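Local coordinates for A223 penton protein C-terminal domain-containing protein (Sulfolobus turreted icosahedral virus, PDB 4IL7) that forms part of the viral capsid, probably as a penton component of the turreted vertex, represented here by a C-terminal domain with a partial jelly-roll fold, at residues M123-Q128 with N132-I137. The protein carries 1 engineered substitution. Numbering follows the deposited sequence. Where two conformers were deposited one is given.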
ATOM      1  N   MET A 123      -0.238   6.831  10.265  0.50 11.28           N
ATOM      2  CA  MET A 123      -1.569   6.317   9.948  0.50 11.17           C
ATOM      3  C   MET A 123      -1.512   4.839   9.724  0.50 11.27           C
ATOM      4  O   MET A 123      -0.600   4.324   9.124  0.50 10.97           O
ATOM      5  CB  MET A 123      -2.134   7.009   8.712  0.50 12.51           C
ATOM      6  CG  MET A 123      -2.131   8.532   8.886  0.50 12.92           C
ATOM      7  SD  MET A 123      -2.312   9.432   7.421  0.50 16.98           S
ATOM      8  CE  MET A 123      -0.711   9.281   6.617  0.50 19.27           C
ATOM      9  N   THR A 124      -2.534   4.140  10.190  1.00 11.41           N
ATOM     10  CA  THR A 124      -2.718   2.706   9.982  1.00 11.40           C
ATOM     11  C   THR A 124      -4.049   2.456   9.294  1.00 10.61           C
ATOM     12  O   THR A 124      -5.077   2.963   9.753  1.00 11.68           O
ATOM     13  CB  THR A 124      -2.609   1.912  11.254  1.00 12.84           C
ATOM     14  OG1 THR A 124      -1.326   2.195  11.872  1.00 17.71           O
ATOM     15  CG2 THR A 124      -2.747   0.445  11.068  1.00 13.49           C
ATOM     16  N   PHE A 125      -4.015   1.688   8.211  1.00 11.48           N
ATOM     17  CA  PHE A 125      -5.221   1.420   7.403  1.00 11.43           C
ATOM     18  C   PHE A 125      -5.450  -0.083   7.260  1.00 11.82           C
ATOM     19  O   PHE A 125      -4.554  -0.857   6.986  1.00 12.60           O
ATOM     20  CB  PHE A 125      -5.068   2.001   5.994  1.00 12.36           C
ATOM     21  CG  PHE A 125      -4.889   3.468   5.985  1.00 13.29           C
ATOM     22  CD1 PHE A 125      -3.614   4.034   6.037  1.00 13.54           C
ATOM     23  CD2 PHE A 125      -5.975   4.330   5.940  1.00 15.58           C
ATOM     24  CE1 PHE A 125      -3.428   5.381   6.031  1.00 15.24           C
ATOM     25  CE2 PHE A 125      -5.785   5.726   5.920  1.00 16.70           C
ATOM     26  CZ  PHE A 125      -4.497   6.200   5.975  1.00 16.55           C
ATOM     27  N   ASN A 126      -6.710  -0.454   7.352  1.00 14.06           N
ATOM     28  CA  ASN A 126      -7.192  -1.776   6.942  1.00 13.52           C
ATOM     29  C   ASN A 126      -7.060  -1.927   5.412  1.00 14.60           C
ATOM     30  O   ASN A 126      -7.314  -1.046   4.664  1.00 15.29           O
ATOM     31  CB  ASN A 126      -8.666  -1.898   7.312  1.00 15.57           C
ATOM     32  CG  ASN A 126      -9.131  -3.291   7.142  1.00 16.34           C
ATOM     33  OD1 ASN A 126      -8.761  -4.153   7.884  1.00 18.44           O
ATOM     34  ND2 ASN A 126      -9.983  -3.472   6.167  1.00 17.71           N
ATOM     35  N   LEU A 127      -6.613  -3.140   5.074  1.00 13.78           N
ATOM     36  CA  LEU A 127      -6.585  -3.567   3.653  1.00 14.29           C
ATOM     37  C   LEU A 127      -7.578  -4.705   3.453  1.00 13.86           C
ATOM     38  O   LEU A 127      -7.722  -5.571   4.260  1.00 14.63           O
ATOM     39  CB  LEU A 127      -5.224  -4.074   3.246  1.00 14.18           C
ATOM     40  CG  LEU A 127      -4.110  -3.033   3.276  1.00 14.67           C
ATOM     41  CD1 LEU A 127      -2.772  -3.712   3.019  1.00 14.41           C
ATOM     42  CD2 LEU A 127      -4.356  -1.944   2.291  1.00 15.88           C
ATOM     43  N   GLN A 128      -8.221  -4.614   2.277  1.00 16.40           N
ATOM     44  CA  GLN A 128      -9.075  -5.685   1.747  1.00 17.18           C
ATOM     45  C   GLN A 128      -8.408  -6.155   0.436  1.00 16.03           C
ATOM     46  O   GLN A 128      -7.652  -5.471  -0.205  1.00 16.34           O
ATOM     47  CB  GLN A 128     -10.535  -5.206   1.544  1.00 19.13           C
ATOM     48  CG  GLN A 128     -11.136  -4.677   2.819  1.00 22.92           C
ATOM     49  CD  GLN A 128     -12.579  -4.372   2.733  1.00 28.71           C
ATOM     50  OE1 GLN A 128     -13.024  -3.764   1.783  1.00 35.43           O
ATOM     51  NE2 GLN A 128     -13.328  -4.765   3.752  1.00 36.77           N
ATOM     52  N   ASN A 132      -7.381  -0.772  -2.822  1.00 17.20           N
ATOM     53  CA  ASN A 132      -7.442   0.030  -1.596  1.00 16.20           C
ATOM     54  C   ASN A 132      -6.878   1.378  -1.989  1.00 18.42           C
ATOM     55  O   ASN A 132      -5.761   1.444  -2.489  1.00 20.21           O
ATOM     56  CB  ASN A 132      -6.604  -0.591  -0.490  1.00 14.60           C
ATOM     57  CG  ASN A 132      -7.040  -1.962  -0.116  1.00 14.38           C
ATOM     58  OD1 ASN A 132      -7.786  -2.176   0.816  1.00 16.07           O
ATOM     59  ND2 ASN A 132      -6.562  -2.980  -0.845  1.00 14.99           N
ATOM     60  N   LYS A 133      -7.591   2.460  -1.836  1.00 20.09           N
ATOM     61  CA  LYS A 133      -7.222   3.792  -2.354  1.00 20.62           C
ATOM     62  C   LYS A 133      -7.145   4.747  -1.151  1.00 20.85           C
ATOM     63  O   LYS A 133      -8.134   4.919  -0.403  1.00 22.60           O
ATOM     64  CB  LYS A 133      -8.324   4.220  -3.327  1.00 24.03           C
ATOM     65  CG  LYS A 133      -8.123   5.547  -3.995  1.00 28.57           C
ATOM     66  CD  LYS A 133      -9.101   5.670  -5.171  0.50 33.87           C
ATOM     67  CE  LYS A 133      -8.940   6.997  -5.872  0.50 32.14           C
ATOM     68  NZ  LYS A 133      -9.906   7.043  -7.007  0.50 33.87           N
ATOM     69  N   ILE A 134      -5.999   5.409  -1.023  1.00 20.29           N
ATOM     70  CA  ILE A 134      -5.690   6.312   0.074  1.00 20.17           C
ATOM     71  C   ILE A 134      -5.094   7.607  -0.466  1.00 22.43           C
ATOM     72  O   ILE A 134      -4.075   7.618  -1.108  1.00 20.97           O
ATOM     73  CB  ILE A 134      -4.669   5.672   1.052  1.00 19.36           C
ATOM     74  CG1 ILE A 134      -5.145   4.280   1.531  1.00 19.31           C
ATOM     75  CG2 ILE A 134      -4.393   6.588   2.220  1.00 20.43           C
ATOM     76  CD1 ILE A 134      -4.092   3.476   2.334  1.00 19.86           C
ATOM     77  N   PRO A 135      -5.763   8.752  -0.225  1.00 23.97           N
ATOM     78  CA  PRO A 135      -5.152  10.037  -0.551  1.00 26.17           C
ATOM     79  C   PRO A 135      -3.860  10.253   0.197  1.00 23.86           C
ATOM     80  O   PRO A 135      -3.809  10.017   1.395  1.00 26.22           O
ATOM     81  CB  PRO A 135      -6.216  11.054  -0.095  1.00 32.88           C
ATOM     82  CG  PRO A 135      -7.459  10.274   0.051  1.00 36.10           C
ATOM     83  CD  PRO A 135      -7.075   8.893   0.411  1.00 27.92           C
ATOM     84  N   VAL A 136      -2.829  10.692  -0.493  1.00 22.76           N
ATOM     85  CA  VAL A 136      -1.543  10.905   0.068  1.00 22.81           C
ATOM     86  C   VAL A 136      -0.864  12.188  -0.492  1.00 25.08           C
ATOM     87  O   VAL A 136      -1.127  12.635  -1.627  1.00 25.11           O
ATOM     88  CB  VAL A 136      -0.597   9.700  -0.172  1.00 22.54           C
ATOM     89  CG1 VAL A 136      -1.094   8.483   0.588  1.00 21.46           C
ATOM     90  CG2 VAL A 136      -0.417   9.384  -1.642  1.00 22.64           C
ATOM     91  N   ILE A 137       0.014  12.766   0.313  1.00 26.07           N
ATOM     92  CA  ILE A 137       0.813  13.878  -0.155  1.00 27.85           C
ATOM     93  C   ILE A 137       2.250  13.389  -0.406  1.00 25.88           C
ATOM     94  O   ILE A 137       2.728  12.346   0.090  1.00 25.23           O
ATOM     95  CB  ILE A 137       0.731  15.118   0.754  1.00 32.62           C
ATOM     96  CG1 ILE A 137       1.612  14.903   1.940  1.00 31.37           C
ATOM     97  CG2 ILE A 137      -0.709  15.313   1.242  1.00 38.05           C
ATOM     98  CD1 ILE A 137       1.629  16.110   2.847  1.00 36.02           C
TER
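Asn132 reaches with its carboxamide from strand 130-136 to the backbone at the end of strand 121-128 and grips Gln128 on both its N-H and its carbonyl. Gln128 N donates to Asn132 OD1 at 2.9 Å, almost straight at 175° but with the donor tilted slightly from the side-chain carbonyl plane. In return Asn132 ND2 gives a hydrogen to Gln128 O at 2.8 Å; this oxygen lies in the amide plane, and the donor lies in the plane of the Gln128 carbonyl. The paired bonds fix the rotation of the amide, whose oxygen and nitrogen could not be exchanged without losing both.

Beside the paired amide-backbone bonds the methyl CD2 of Leu127 packs on the amide, 3.6 Å from Asn132 CG, the two side chains crossing at about a right angle. Farther along, Ile134 lies over one face of the Phe125 ring. Its CD1 sits 4.0 Å from the ring centroid in a CH-pi contact, while CG2 is 3.8 Å from Phe125 CZ. With CG1 anti to the carbonyl carbon (chi1 -53°) and the chain extended beyond it, Ile134 lays CD1 over the ring near CG, and CG2 comes over the rim at CZ.

Asn132 ND2 has a further acceptor in Ile101 O, which ties the amide to the neighbouring strand of its own sheet. Asn110 OD1 accepts from both Gln128 NE2 and Asn126 ND2. The contact joins the two antiparallel sheets of the jelly-roll-like sandwich along one side, bridging the outermost strands, within this chain, of their respective sheets. Strand 121-128 hydrogen-bonds to strand 110-118, strand 130-136 pairs with 97-104, and Leu127 extends inward onto Met145 and Leu147 of strand 141-147.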